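Local coordinates for protein restriction endonuclease (Mycobacterium sp., PDB 4F0Q) that cleaves DNA in a cytosine-methylation-dependent manner, assembling as a tetramer, each subunit probably pairing a PUA-like DNA-recognition part with a PDDEXK-type nuclease, at residues A14-K19 with T52-L57; S80-I85 with N132-E137; P155-R160 with D217-R222; E236-R239 with S244-R247. One frame throughout, in Å; residues are numbered along the deposited sequence.

Interaction 1. Residues A14-K19 with T52-L57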
loop_
_atom_site.group_PDB
_atom_site.type_symbol
_atom_site.label_atom_id
_atom_site.label_comp_id
_atom_site.label_asym_id
_atom_site.label_seq_id
_atom_site.Cartn_x
_atom_site.Cartn_y
_atom_site.Cartn_z
ATOM N N ALA A 14 -17.988 30.618 42.433
ATOM C CA ALA A 14 -19.175 30.401 41.613
ATOM C C ALA A 14 -19.110 31.212 40.320
ATOM O O ALA A 14 -19.668 30.812 39.298
ATOM C CB ALA A 14 -20.432 30.748 42.396
ATOM N N GLU A 15 -18.424 32.350 40.373
ATOM C CA GLU A 15 -18.291 33.216 39.208
ATOM C C GLU A 15 -17.322 32.617 38.198
ATOM O O GLU A 15 -17.575 32.639 36.994
ATOM C CB GLU A 15 -17.820 34.612 39.623
ATOM C CG GLU A 15 -17.869 35.641 38.506
ATOM C CD GLU A 15 -19.286 35.966 38.070
ATOM O OE1 GLU A 15 -20.227 35.721 38.855
ATOM O OE2 GLU A 15 -19.459 36.469 36.939
ATOM N N VAL A 16 -16.210 32.088 38.698
ATOM C CA VAL A 16 -15.236 31.413 37.850
ATOM C C VAL A 16 -15.848 30.152 37.247
ATOM O O VAL A 16 -15.624 29.837 36.077
ATOM C CB VAL A 16 -13.967 31.037 38.641
ATOM C CG1 VAL A 16 -13.017 30.229 37.774
ATOM C CG2 VAL A 16 -13.280 32.286 39.168
ATOM N N ALA A 17 -16.635 29.444 38.051
ATOM C CA ALA A 17 -17.258 28.197 37.616
ATOM C C ALA A 17 -18.289 28.399 36.507
ATOM O O ALA A 17 -18.535 27.496 35.709
ATOM C CB ALA A 17 -17.889 27.481 38.801
ATOM N N ASN A 18 -18.885 29.587 36.458
ATOM C CA ASN A 18 -19.971 29.851 35.519
ATOM C C ASN A 18 -19.528 30.640 34.289
ATOM O O ASN A 18 -20.349 31.006 33.448
ATOM C CB ASN A 18 -21.121 30.572 36.227
ATOM C CG ASN A 18 -22.460 30.332 35.558
ATOM O OD1 ASN A 18 -23.143 29.349 35.847
ATOM N ND2 ASN A 18 -22.843 31.231 34.658
ATOM N N LYS A 19 -18.227 30.897 34.186
ATOM C CA LYS A 19 -17.685 31.646 33.060
ATOM C C LYS A 19 -16.639 30.835 32.302
ATOM O O LYS A 19 -15.613 30.458 32.867
ATOM C CB LYS A 19 -17.079 32.967 33.535
ATOM C CG LYS A 19 -16.636 33.882 32.407
ATOM C CD LYS A 19 -17.822 34.321 31.566
ATOM C CE LYS A 19 -17.386 35.199 30.405
ATOM N NZ LYS A 19 -18.544 35.625 29.571
ATOM N N THR A 52 -4.798 28.695 34.041
ATOM C CA THR A 52 -4.735 27.337 34.575
ATOM C C THR A 52 -5.274 27.242 36.000
ATOM O O THR A 52 -5.777 26.196 36.411
ATOM C CB THR A 52 -3.298 26.786 34.547
ATOM O OG1 THR A 52 -2.432 27.662 35.280
ATOM C CG2 THR A 52 -2.804 26.675 33.117
ATOM N N SER A 53 -5.162 28.332 36.751
ATOM C CA SER A 53 -5.621 28.351 38.133
ATOM C C SER A 53 -5.971 29.763 38.586
ATOM O O SER A 53 -5.186 30.399 39.287
ATOM C CB SER A 53 -4.553 27.765 39.057
ATOM O OG SER A 53 -4.985 27.780 40.405
ATOM N N PRO A 54 -7.159 30.250 38.195
ATOM C CA PRO A 54 -7.596 31.613 38.521
ATOM C C PRO A 54 -7.674 31.852 40.027
ATOM O O PRO A 54 -7.974 30.928 40.782
ATOM C CB PRO A 54 -8.991 31.693 37.891
ATOM C CG PRO A 54 -9.437 30.277 37.769
ATOM C CD PRO A 54 -8.199 29.494 37.480
ATOM N N GLY A 55 -7.401 33.084 40.447
ATOM C CA GLY A 55 -7.355 33.424 41.858
ATOM C C GLY A 55 -8.669 33.236 42.589
ATOM O O GLY A 55 -8.685 32.979 43.793
ATOM N N GLY A 56 -9.775 33.359 41.862
ATOM C CA GLY A 56 -11.093 33.215 42.452
ATOM C C GLY A 56 -11.446 31.773 42.769
ATOM O O GLY A 56 -12.487 31.499 43.368
ATOM N N LEU A 57 -10.575 30.851 42.372
ATOM C CA LEU A 57 -10.805 29.432 42.598
ATOM C C LEU A 57 -10.199 28.981 43.926
ATOM O O LEU A 57 -10.586 27.952 44.479
ATOM C CB LEU A 57 -10.231 28.611 41.440
ATOM C CG LEU A 57 -11.057 27.405 40.981
ATOM C CD1 LEU A 57 -12.463 27.835 40.594
ATOM C CD2 LEU A 57 -10.375 26.701 39.819
#
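Val16 meets Pro54, Gly56 and Leu57 where the last turn of the N-terminal helix 6-17 abuts a type I beta turn in the loop that follows helix 48-52. The turn is identified by its backbone. Gly55 and Gly56, at its two central positions, both have right-handed helical backbone angles, as a type I turn requires, and Leu57 N donates to Pro54 O at 3.0 Å.

The contact itself is apolar and buries 153 Å² over both sides. One side chain of the helix supplies nearly all of its half, with each methyl given a separate task. Val16 CG1, set opposite the backbone N, reaches Pro54 CG at 3.6 Å and Leu57 CD1 at 3.7 Å. CG1 thus lies against both the proline ring at the start of the turn and the leucine at its end. The branches of Val16 and Leu57 cross at about a right angle, so that the isobutyl group meets the valine with one methyl rather than lying along it. Val16 CG2 turns to the bare backbone of Gly56, where CA is 4.1 Å away.

Polar groups act within or around the two segments instead of between them. In the helix segment, the bond from Asn18 N to Ala14 O is weak. On the loop side, Gln37 NE2 bonds to Ser53 O, holding the residue before the turn, and Gly55 inside it has a backbone bond with Gln37. Arg21 packs on both Val16 and Pro54, while Asp225 of helix 222-227 touches Val16 and Leu57. Val16 CB completes the apolar contact at 4.0 Å from Leu57 CD1.

Interaction 2. Residues S80-I85 with N132-E137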
loop_
_atom_site.group_PDB
_atom_site.type_symbol
_atom_site.label_atom_id
_atom_site.label_comp_id
_atom_site.label_asym_id
_atom_site.label_seq_id
_atom_site.Cartn_x
_atom_site.Cartn_y
_atom_site.Cartn_z
ATOM N N SER A 80 -9.691 8.816 44.517
ATOM C CA SER A 80 -8.622 9.773 44.266
ATOM C C SER A 80 -8.267 9.778 42.783
ATOM O O SER A 80 -8.422 8.765 42.100
ATOM C CB SER A 80 -7.393 9.424 45.108
ATOM O OG SER A 80 -6.394 10.421 44.987
ATOM N N ARG A 81 -7.794 10.916 42.285
ATOM C CA ARG A 81 -7.497 11.047 40.862
ATOM C C ARG A 81 -6.455 12.125 40.564
ATOM O O ARG A 81 -6.370 13.136 41.261
ATOM C CB ARG A 81 -8.777 11.349 40.078
ATOM C CG ARG A 81 -9.354 12.730 40.353
ATOM C CD ARG A 81 -10.537 13.038 39.454
ATOM N NE ARG A 81 -11.049 14.387 39.677
ATOM C CZ ARG A 81 -11.952 14.700 40.600
ATOM N NH1 ARG A 81 -12.448 13.757 41.392
ATOM N NH2 ARG A 81 -12.361 15.954 40.733
ATOM N N ARG A 82 -5.669 11.896 39.518
ATOM C CA ARG A 82 -4.733 12.898 39.027
ATOM C C ARG A 82 -5.459 13.808 38.040
ATOM O O ARG A 82 -5.979 13.345 37.023
ATOM C CB ARG A 82 -3.538 12.227 38.350
ATOM C CG ARG A 82 -2.358 13.153 38.104
ATOM C CD ARG A 82 -1.564 13.390 39.380
ATOM N NE ARG A 82 -1.029 12.145 39.927
ATOM C CZ ARG A 82 -0.185 12.080 40.951
ATOM N NH1 ARG A 82 0.228 13.192 41.543
ATOM N NH2 ARG A 82 0.249 10.903 41.382
ATOM N N ALA A 83 -5.499 15.101 38.349
ATOM C CA ALA A 83 -6.246 16.068 37.550
ATOM C C ALA A 83 -5.753 16.156 36.107
ATOM O O ALA A 83 -6.536 16.020 35.167
ATOM C CB ALA A 83 -6.203 17.439 38.207
ATOM N N LEU A 84 -4.456 16.385 35.940
ATOM C CA LEU A 84 -3.871 16.508 34.609
ATOM C C LEU A 84 -2.355 16.394 34.660
ATOM O O LEU A 84 -1.755 16.405 35.734
ATOM C CB LEU A 84 -4.259 17.842 33.963
ATOM C CG LEU A 84 -3.446 19.089 34.335
ATOM C CD1 LEU A 84 -3.796 20.241 33.407
ATOM C CD2 LEU A 84 -3.662 19.496 35.786
ATOM N N ILE A 85 -1.743 16.282 33.486
ATOM C CA ILE A 85 -0.294 16.346 33.363
ATOM C C ILE A 85 0.090 17.461 32.398
ATOM O O ILE A 85 -0.253 17.420 31.217
ATOM C CB ILE A 85 0.305 15.011 32.889
ATOM C CG1 ILE A 85 0.128 13.937 33.964
ATOM C CG2 ILE A 85 1.780 15.179 32.557
ATOM C CD1 ILE A 85 0.749 12.609 33.604
ATOM N N ASN A 132 8.886 10.237 34.230
ATOM C CA ASN A 132 8.570 8.935 33.650
ATOM C C ASN A 132 7.615 8.119 34.514
ATOM O O ASN A 132 6.812 7.342 33.999
ATOM C CB ASN A 132 9.847 8.140 33.374
ATOM C CG ASN A 132 10.576 8.625 32.142
ATOM O OD1 ASN A 132 10.246 9.671 31.590
ATOM N ND2 ASN A 132 11.575 7.868 31.704
ATOM N N ARG A 133 7.707 8.299 35.828
ATOM C CA ARG A 133 6.792 7.638 36.749
ATOM C C ARG A 133 5.380 8.184 36.561
ATOM O O ARG A 133 4.407 7.427 36.551
ATOM C CB ARG A 133 7.251 7.814 38.198
ATOM C CG ARG A 133 6.326 7.171 39.220
ATOM C CD ARG A 133 6.909 7.208 40.626
ATOM N NE ARG A 133 8.018 6.273 40.796
ATOM C CZ ARG A 133 9.301 6.619 40.791
ATOM N NH1 ARG A 133 9.646 7.889 40.625
ATOM N NH2 ARG A 133 10.239 5.697 40.956
ATOM N N LEU A 134 5.276 9.501 36.403
ATOM C CA LEU A 134 3.988 10.130 36.126
ATOM C C LEU A 134 3.425 9.668 34.784
ATOM O O LEU A 134 2.222 9.435 34.649
ATOM C CB LEU A 134 4.116 11.655 36.142
ATOM C CG LEU A 134 4.441 12.312 37.485
ATOM C CD1 LEU A 134 4.652 13.807 37.307
ATOM C CD2 LEU A 134 3.339 12.042 38.496
ATOM N N LEU A 135 4.304 9.532 33.796
ATOM C CA LEU A 135 3.902 9.105 32.460
ATOM C C LEU A 135 3.434 7.653 32.435
ATOM O O LEU A 135 2.528 7.305 31.683
ATOM C CB LEU A 135 5.039 9.312 31.456
ATOM C CG LEU A 135 5.439 10.757 31.146
ATOM C CD1 LEU A 135 6.485 10.793 30.041
ATOM C CD2 LEU A 135 4.225 11.588 30.768
ATOM N N LEU A 136 4.058 6.808 33.250
ATOM C CA LEU A 136 3.651 5.409 33.358
ATOM C C LEU A 136 2.330 5.289 34.111
ATOM O O LEU A 136 1.415 4.569 33.685
ATOM C CB LEU A 136 4.738 4.583 34.051
ATOM C CG LEU A 136 5.994 4.278 33.230
ATOM C CD1 LEU A 136 7.089 3.694 34.108
ATOM C CD2 LEU A 136 5.666 3.330 32.088
ATOM N N GLU A 137 2.236 6.005 35.230
ATOM C CA GLU A 137 1.014 6.030 36.028
ATOM C C GLU A 137 -0.166 6.552 35.215
ATOM O O GLU A 137 -1.305 6.128 35.415
ATOM C CB GLU A 137 1.208 6.874 37.289
ATOM C CG GLU A 137 2.076 6.213 38.348
ATOM C CD GLU A 137 2.346 7.118 39.535
ATOM O OE1 GLU A 137 2.162 8.346 39.402
ATOM O OE2 GLU A 137 2.738 6.600 40.602
#
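Ile85 and Arg82 reach two adjoining parts of Leu134 on helix 130-142. Ile85 points its CD1 at the helix backbone, 3.7 Å from Leu134 O, and the same methyl lies 4.3 Å from Leu134 CB. The other end of the leucine serves Arg82: Leu134 CD2 sits 4.3 Å above the centre of the guanidinium, covering one face. Glu137, one turn further along, brings the charge. Its OE1 is 3.8 Å from Arg82 NH2, a long salt bridge in which the oxygen stands well out of the guanidinium plane, so the attraction is electrostatic without a directed N-H.

The arginine is folded to get there, with bends at chi2 (78°) and chi3 (60°), whereas Glu137 is extended beyond CG. In the next shell, Arg227 fixes the backbone around the arginine by donating to Arg82 O and Ala83 O. Ile68 of strand 67-69 touches both Ile85 and Leu135, continuing the apolar layer beneath the helix. Glu137 also packs on Leu125 of the second subunit. Helix 130-142 thus rests on the mixed beta sheet through Leu134 and Leu135, with the loop arginine at its margin, an arrangement consistent with a PUA-like domain.

Interaction 3. Residues P155-R160 with D217-R222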
loop_
_atom_site.group_PDB
_atom_site.type_symbol
_atom_site.label_atom_id
_atom_site.label_comp_id
_atom_site.label_asym_id
_atom_site.label_seq_id
_atom_site.Cartn_x
_atom_site.Cartn_y
_atom_site.Cartn_z
ATOM N N PRO A 155 -5.591 14.125 31.548
ATOM C CA PRO A 155 -5.319 14.678 30.217
ATOM C C PRO A 155 -3.911 15.252 30.117
ATOM O O PRO A 155 -3.434 15.873 31.064
ATOM C CB PRO A 155 -6.350 15.803 30.091
ATOM C CG PRO A 155 -7.447 15.417 31.018
ATOM C CD PRO A 155 -6.776 14.738 32.171
ATOM N N LEU A 156 -3.256 15.040 28.980
ATOM C CA LEU A 156 -1.924 15.592 28.760
ATOM C C LEU A 156 -1.985 16.909 27.995
ATOM O O LEU A 156 -2.018 16.927 26.763
ATOM C CB LEU A 156 -1.024 14.589 28.030
ATOM C CG LEU A 156 -0.150 13.681 28.902
ATOM C CD1 LEU A 156 -0.995 12.760 29.774
ATOM C CD2 LEU A 156 0.812 12.877 28.043
ATOM N N PHE A 157 -2.004 18.011 28.739
ATOM C CA PHE A 157 -2.010 19.343 28.150
ATOM C C PHE A 157 -0.611 19.721 27.686
ATOM O O PHE A 157 0.291 19.924 28.499
ATOM C CB PHE A 157 -2.531 20.372 29.155
ATOM C CG PHE A 157 -4.028 20.447 29.223
ATOM C CD1 PHE A 157 -4.778 19.332 29.559
ATOM C CD2 PHE A 157 -4.687 21.635 28.956
ATOM C CE1 PHE A 157 -6.156 19.399 29.620
ATOM C CE2 PHE A 157 -6.066 21.709 29.020
ATOM C CZ PHE A 157 -6.801 20.591 29.352
ATOM N N LEU A 158 -0.439 19.812 26.373
ATOM C CA LEU A 158 0.871 20.079 25.796
ATOM C C LEU A 158 1.158 21.571 25.678
ATOM O O LEU A 158 0.293 22.353 25.293
ATOM C CB LEU A 158 0.995 19.407 24.428
ATOM C CG LEU A 158 0.737 17.899 24.419
ATOM C CD1 LEU A 158 0.848 17.336 23.012
ATOM C CD2 LEU A 158 1.693 17.186 25.363
ATOM N N PHE A 159 2.382 21.952 26.023
ATOM C CA PHE A 159 2.845 23.322 25.856
ATOM C C PHE A 159 4.258 23.312 25.290
ATOM O O PHE A 159 5.022 22.380 25.540
ATOM C CB PHE A 159 2.828 24.069 27.192
ATOM C CG PHE A 159 1.457 24.232 27.782
ATOM C CD1 PHE A 159 0.666 25.315 27.437
ATOM C CD2 PHE A 159 0.961 23.306 28.685
ATOM C CE1 PHE A 159 -0.595 25.469 27.978
ATOM C CE2 PHE A 159 -0.299 23.455 29.229
ATOM C CZ PHE A 159 -1.078 24.538 28.875
ATOM N N ARG A 160 4.610 24.340 24.525
ATOM C CA ARG A 160 5.985 24.454 24.041
ATOM C C ARG A 160 6.518 25.886 24.082
ATOM O O ARG A 160 5.855 26.818 23.637
ATOM C CB ARG A 160 6.137 23.854 22.637
ATOM C CG ARG A 160 5.257 24.484 21.571
ATOM C CD ARG A 160 5.452 23.794 20.232
ATOM N NE ARG A 160 4.486 24.238 19.232
ATOM C CZ ARG A 160 4.423 23.762 17.993
ATOM N NH1 ARG A 160 5.274 22.826 17.598
ATOM N NH2 ARG A 160 3.512 24.222 17.146
ATOM N N ASP A 217 -11.399 25.009 18.277
ATOM C CA ASP A 217 -10.058 24.448 18.166
ATOM C C ASP A 217 -9.284 24.691 19.456
ATOM O O ASP A 217 -8.307 25.436 19.477
ATOM C CB ASP A 217 -9.308 25.043 16.974
ATOM C CG ASP A 217 -7.997 24.329 16.697
ATOM O OD1 ASP A 217 -7.924 23.107 16.940
ATOM O OD2 ASP A 217 -7.038 24.989 16.242
ATOM N N GLY A 218 -9.736 24.058 20.533
ATOM C CA GLY A 218 -9.115 24.219 21.833
ATOM C C GLY A 218 -9.953 23.606 22.937
ATOM O O GLY A 218 -10.819 22.772 22.674
ATOM N N VAL A 219 -9.699 24.017 24.175
ATOM C CA VAL A 219 -10.426 23.470 25.318
ATOM C C VAL A 219 -10.903 24.549 26.286
ATOM O O VAL A 219 -10.395 25.672 26.291
ATOM C CB VAL A 219 -9.572 22.449 26.106
ATOM C CG1 VAL A 219 -9.263 21.225 25.252
ATOM C CG2 VAL A 219 -8.293 23.098 26.608
ATOM N N ASP A 220 -11.893 24.191 27.098
ATOM C CA ASP A 220 -12.359 25.044 28.179
ATOM C C ASP A 220 -11.632 24.610 29.443
ATOM O O ASP A 220 -11.648 23.433 29.799
ATOM C CB ASP A 220 -13.871 24.891 28.362
ATOM C CG ASP A 220 -14.478 25.994 29.215
ATOM O OD1 ASP A 220 -13.760 26.578 30.053
ATOM O OD2 ASP A 220 -15.683 26.275 29.046
ATOM N N PHE A 221 -10.991 25.557 30.121
ATOM C CA PHE A 221 -10.202 25.230 31.304
ATOM C C PHE A 221 -11.055 24.900 32.525
ATOM O O PHE A 221 -10.529 24.516 33.569
ATOM C CB PHE A 221 -9.205 26.343 31.628
ATOM C CG PHE A 221 -7.777 25.957 31.384
ATOM C CD1 PHE A 221 -7.101 25.149 32.284
ATOM C CD2 PHE A 221 -7.111 26.394 30.253
ATOM C CE1 PHE A 221 -5.786 24.786 32.059
ATOM C CE2 PHE A 221 -5.795 26.036 30.023
ATOM C CZ PHE A 221 -5.133 25.231 30.926
ATOM N N ARG A 222 -12.370 25.046 32.392
ATOM C CA ARG A 222 -13.288 24.641 33.449
ATOM C C ARG A 222 -13.316 23.118 33.570
ATOM O O ARG A 222 -13.734 22.573 34.591
ATOM C CB ARG A 222 -14.691 25.192 33.196
ATOM C CG ARG A 222 -14.778 26.706 33.297
ATOM C CD ARG A 222 -16.218 27.186 33.275
ATOM N NE ARG A 222 -16.883 26.871 32.015
ATOM C CZ ARG A 222 -18.142 27.190 31.736
ATOM N NH1 ARG A 222 -18.879 27.834 32.631
ATOM N NH2 ARG A 222 -18.667 26.864 30.563
#
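Phe157 CG lies opposite its own carbonyl carbon, chi1 -83°, and this carries the ring off strand 156-166 to meet Val219 and Phe221. Val219 answers with chi1 -65°, which places CG2 between its backbone N and carbonyl carbon and directs that methyl at the ring. The segments belong to two different sheets of the N-terminal region, which is probably PUA-like: strand 156-166 runs in the large mixed sheet, while strand 218-220 forms a small antiparallel pair with strand 22-24. Their CA atoms come no closer than 9.8 Å, at Phe157 and Val219, so the side chains alone span the gap.

Phe157 CE2 is the meeting point. It is 3.6 Å from Val219 CG2 and 4.1 Å from Phe221 CZ. Seen from Phe221, that CE2 stands over one ring face, displaced toward the rim; the two ring planes are inclined by 46°, an oblique pairing that fits neither a stack nor an edge-to-face arrangement. All three side chains are buried. Ile224 also packs on Phe157, and Val23 touches both Val219 and Phe221, extending the apolar cluster.

Just beyond the rings, Asp220 shapes the entry to helix 222-227. Its OD2 holds Arg222 NE at 3.3 Å in a salt bridge, and its OD1 closes an Asx turn by accepting a capping bond from Arg222 N at 3.1 Å, approached from above the carboxylate plane.

Interaction 4. Residues E236-R239 with S244-R247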
loop_
_atom_site.group_PDB
_atom_site.type_symbol
_atom_site.label_atom_id
_atom_site.label_comp_id
_atom_site.label_asym_id
_atom_site.label_seq_id
_atom_site.Cartn_x
_atom_site.Cartn_y
_atom_site.Cartn_z
ATOM N N GLU A 236 -18.151 13.321 37.095
ATOM C CA GLU A 236 -18.847 14.602 37.100
ATOM C C GLU A 236 -17.949 15.712 36.565
ATOM O O GLU A 236 -18.262 16.896 36.701
ATOM C CB GLU A 236 -19.306 14.951 38.516
ATOM C CG GLU A 236 -20.218 13.916 39.155
ATOM C CD GLU A 236 -20.567 14.258 40.591
ATOM O OE1 GLU A 236 -21.372 13.523 41.201
ATOM O OE2 GLU A 236 -20.035 15.260 41.110
ATOM N N THR A 237 -16.831 15.325 35.956
ATOM C CA THR A 237 -15.837 16.285 35.489
ATOM C C THR A 237 -15.791 16.391 33.969
ATOM O O THR A 237 -14.835 16.926 33.410
ATOM C CB THR A 237 -14.428 15.918 35.992
ATOM O OG1 THR A 237 -14.049 14.640 35.464
ATOM C CG2 THR A 237 -14.400 15.862 37.508
ATOM N N LEU A 238 -16.825 15.886 33.304
ATOM C CA LEU A 238 -16.854 15.867 31.845
ATOM C C LEU A 238 -17.833 16.877 31.250
ATOM O O LEU A 238 -18.120 16.834 30.055
ATOM C CB LEU A 238 -17.200 14.466 31.336
ATOM C CG LEU A 238 -16.200 13.341 31.606
ATOM C CD1 LEU A 238 -16.742 12.028 31.070
ATOM C CD2 LEU A 238 -14.850 13.659 30.985
ATOM N N ARG A 239 -18.341 17.784 32.077
ATOM C CA ARG A 239 -19.344 18.740 31.613
ATOM C C ARG A 239 -18.762 19.849 30.736
ATOM O O ARG A 239 -19.471 20.438 29.920
ATOM C CB ARG A 239 -20.124 19.334 32.791
ATOM C CG ARG A 239 -19.267 19.978 33.864
ATOM C CD ARG A 239 -20.123 20.418 35.041
ATOM N NE ARG A 239 -19.332 21.011 36.114
ATOM C CZ ARG A 239 -19.835 21.407 37.279
ATOM N NH1 ARG A 239 -21.131 21.270 37.524
ATOM N NH2 ARG A 239 -19.043 21.937 38.201
ATOM N N SER A 244 -14.670 14.733 21.997
ATOM C CA SER A 244 -13.732 13.686 21.604
ATOM C C SER A 244 -13.206 12.923 22.815
ATOM O O SER A 244 -13.059 11.699 22.776
ATOM C CB SER A 244 -12.565 14.287 20.814
ATOM O OG SER A 244 -11.890 15.275 21.574
ATOM N N TRP A 245 -12.927 13.652 23.891
ATOM C CA TRP A 245 -12.417 13.039 25.110
ATOM C C TRP A 245 -13.500 12.208 25.788
ATOM O O TRP A 245 -13.217 11.173 26.385
ATOM C CB TRP A 245 -11.881 14.096 26.076
ATOM C CG TRP A 245 -11.083 13.505 27.195
ATOM C CD1 TRP A 245 -11.560 13.026 28.380
ATOM C CD2 TRP A 245 -9.664 13.320 27.231
ATOM N NE1 TRP A 245 -10.525 12.558 29.153
ATOM C CE2 TRP A 245 -9.350 12.728 28.469
ATOM C CE3 TRP A 245 -8.626 13.602 26.336
ATOM C CZ2 TRP A 245 -8.044 12.411 28.836
ATOM C CZ3 TRP A 245 -7.331 13.288 26.702
ATOM C CH2 TRP A 245 -7.051 12.696 27.940
ATOM N N ILE A 246 -14.741 12.675 25.693
ATOM C CA ILE A 246 -15.883 11.935 26.217
ATOM C C ILE A 246 -16.056 10.633 25.440
ATOM O O ILE A 246 -16.278 9.565 26.025
ATOM C CB ILE A 246 -17.174 12.772 26.132
ATOM C CG1 ILE A 246 -17.024 14.060 26.945
ATOM C CG2 ILE A 246 -18.371 11.969 26.619
ATOM C CD1 ILE A 246 -18.224 14.978 26.869
ATOM N N ARG A 247 -15.938 10.729 24.118
ATOM C CA ARG A 247 -16.026 9.558 23.254
ATOM C C ARG A 247 -14.914 8.563 23.564
ATOM O O ARG A 247 -15.138 7.356 23.553
ATOM C CB ARG A 247 -15.969 9.954 21.776
ATOM C CG ARG A 247 -16.058 8.758 20.840
ATOM C CD ARG A 247 -15.668 9.101 19.414
ATOM N NE ARG A 247 -15.450 7.890 18.627
ATOM C CZ ARG A 247 -15.085 7.877 17.350
ATOM N NH1 ARG A 247 -14.897 9.018 16.700
ATOM N NH2 ARG A 247 -14.910 6.723 16.721
#
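Leu238 packs against Ile246 and Trp245, joining the loop before helix 243-251 to the first half of that helix. The close part of the contact lies at Ile246. Its extended side chain, with chi2 at 177°, reaches back so that CD1 comes to 3.7 Å from Leu238 O; this is a methyl against a carbonyl oxygen, with no donor involved. The side chains themselves are less intimate, Leu238 CB lying 4.4 Å from Ile246 CG1. Trp245 is met by the other end of the leucine: Leu238 CD2 approaches the edge of the indole, near the ring plane, 4.2 Å from Trp245 CD1. The pi face is therefore not what the methyl touches.

The contact grades from interior to surface. Trp245 is buried, and its ring makes an edge-to-face contact with Trp223 and also meets Trp248, which helps to fix the edge offered to Leu238. Leu238 and Ile246 remain partly exposed. Farther out, Arg239 is exposed and its CB faces away from the helix; its NE instead forms a salt bridge with Asp226 OD2. On the helix, Arg247 NH2 pairs with Glu321 OE2 of the second subunit.

The chemistry divides accordingly: with neither a hydrogen bond nor a charge pair between the segments, the direct contact between the loop and the helix that follows it is essentially apolar van der Waals packing, while Arg239 and Arg247 find charged partners elsewhere, the latter on the second subunit.

How the interactions relate
Interaction 3 touches each of the other contacts. Interaction 1 meets it through Ala17 O and Arg222 NH1, 3.1 Å apart and probably hydrogen-bonded, and through Thr52 CG2 against Phe221 CZ at 3.5 Å. Interaction 2 joins it by a probable backbone bond between Ile85 N and Pro155 O (3.0 Å), and interaction 4 by Pro155 CA lying 3.5 Å from Trp245 CH2. Centres of interactions 3 and 4 are 13 Å apart, whereas those of 1 and 2 are 24 Å apart without touching. None includes a residue of the magnesium site, Asp334, Gln355 and Ala356, which belongs to the PDDEXK-type nuclease part.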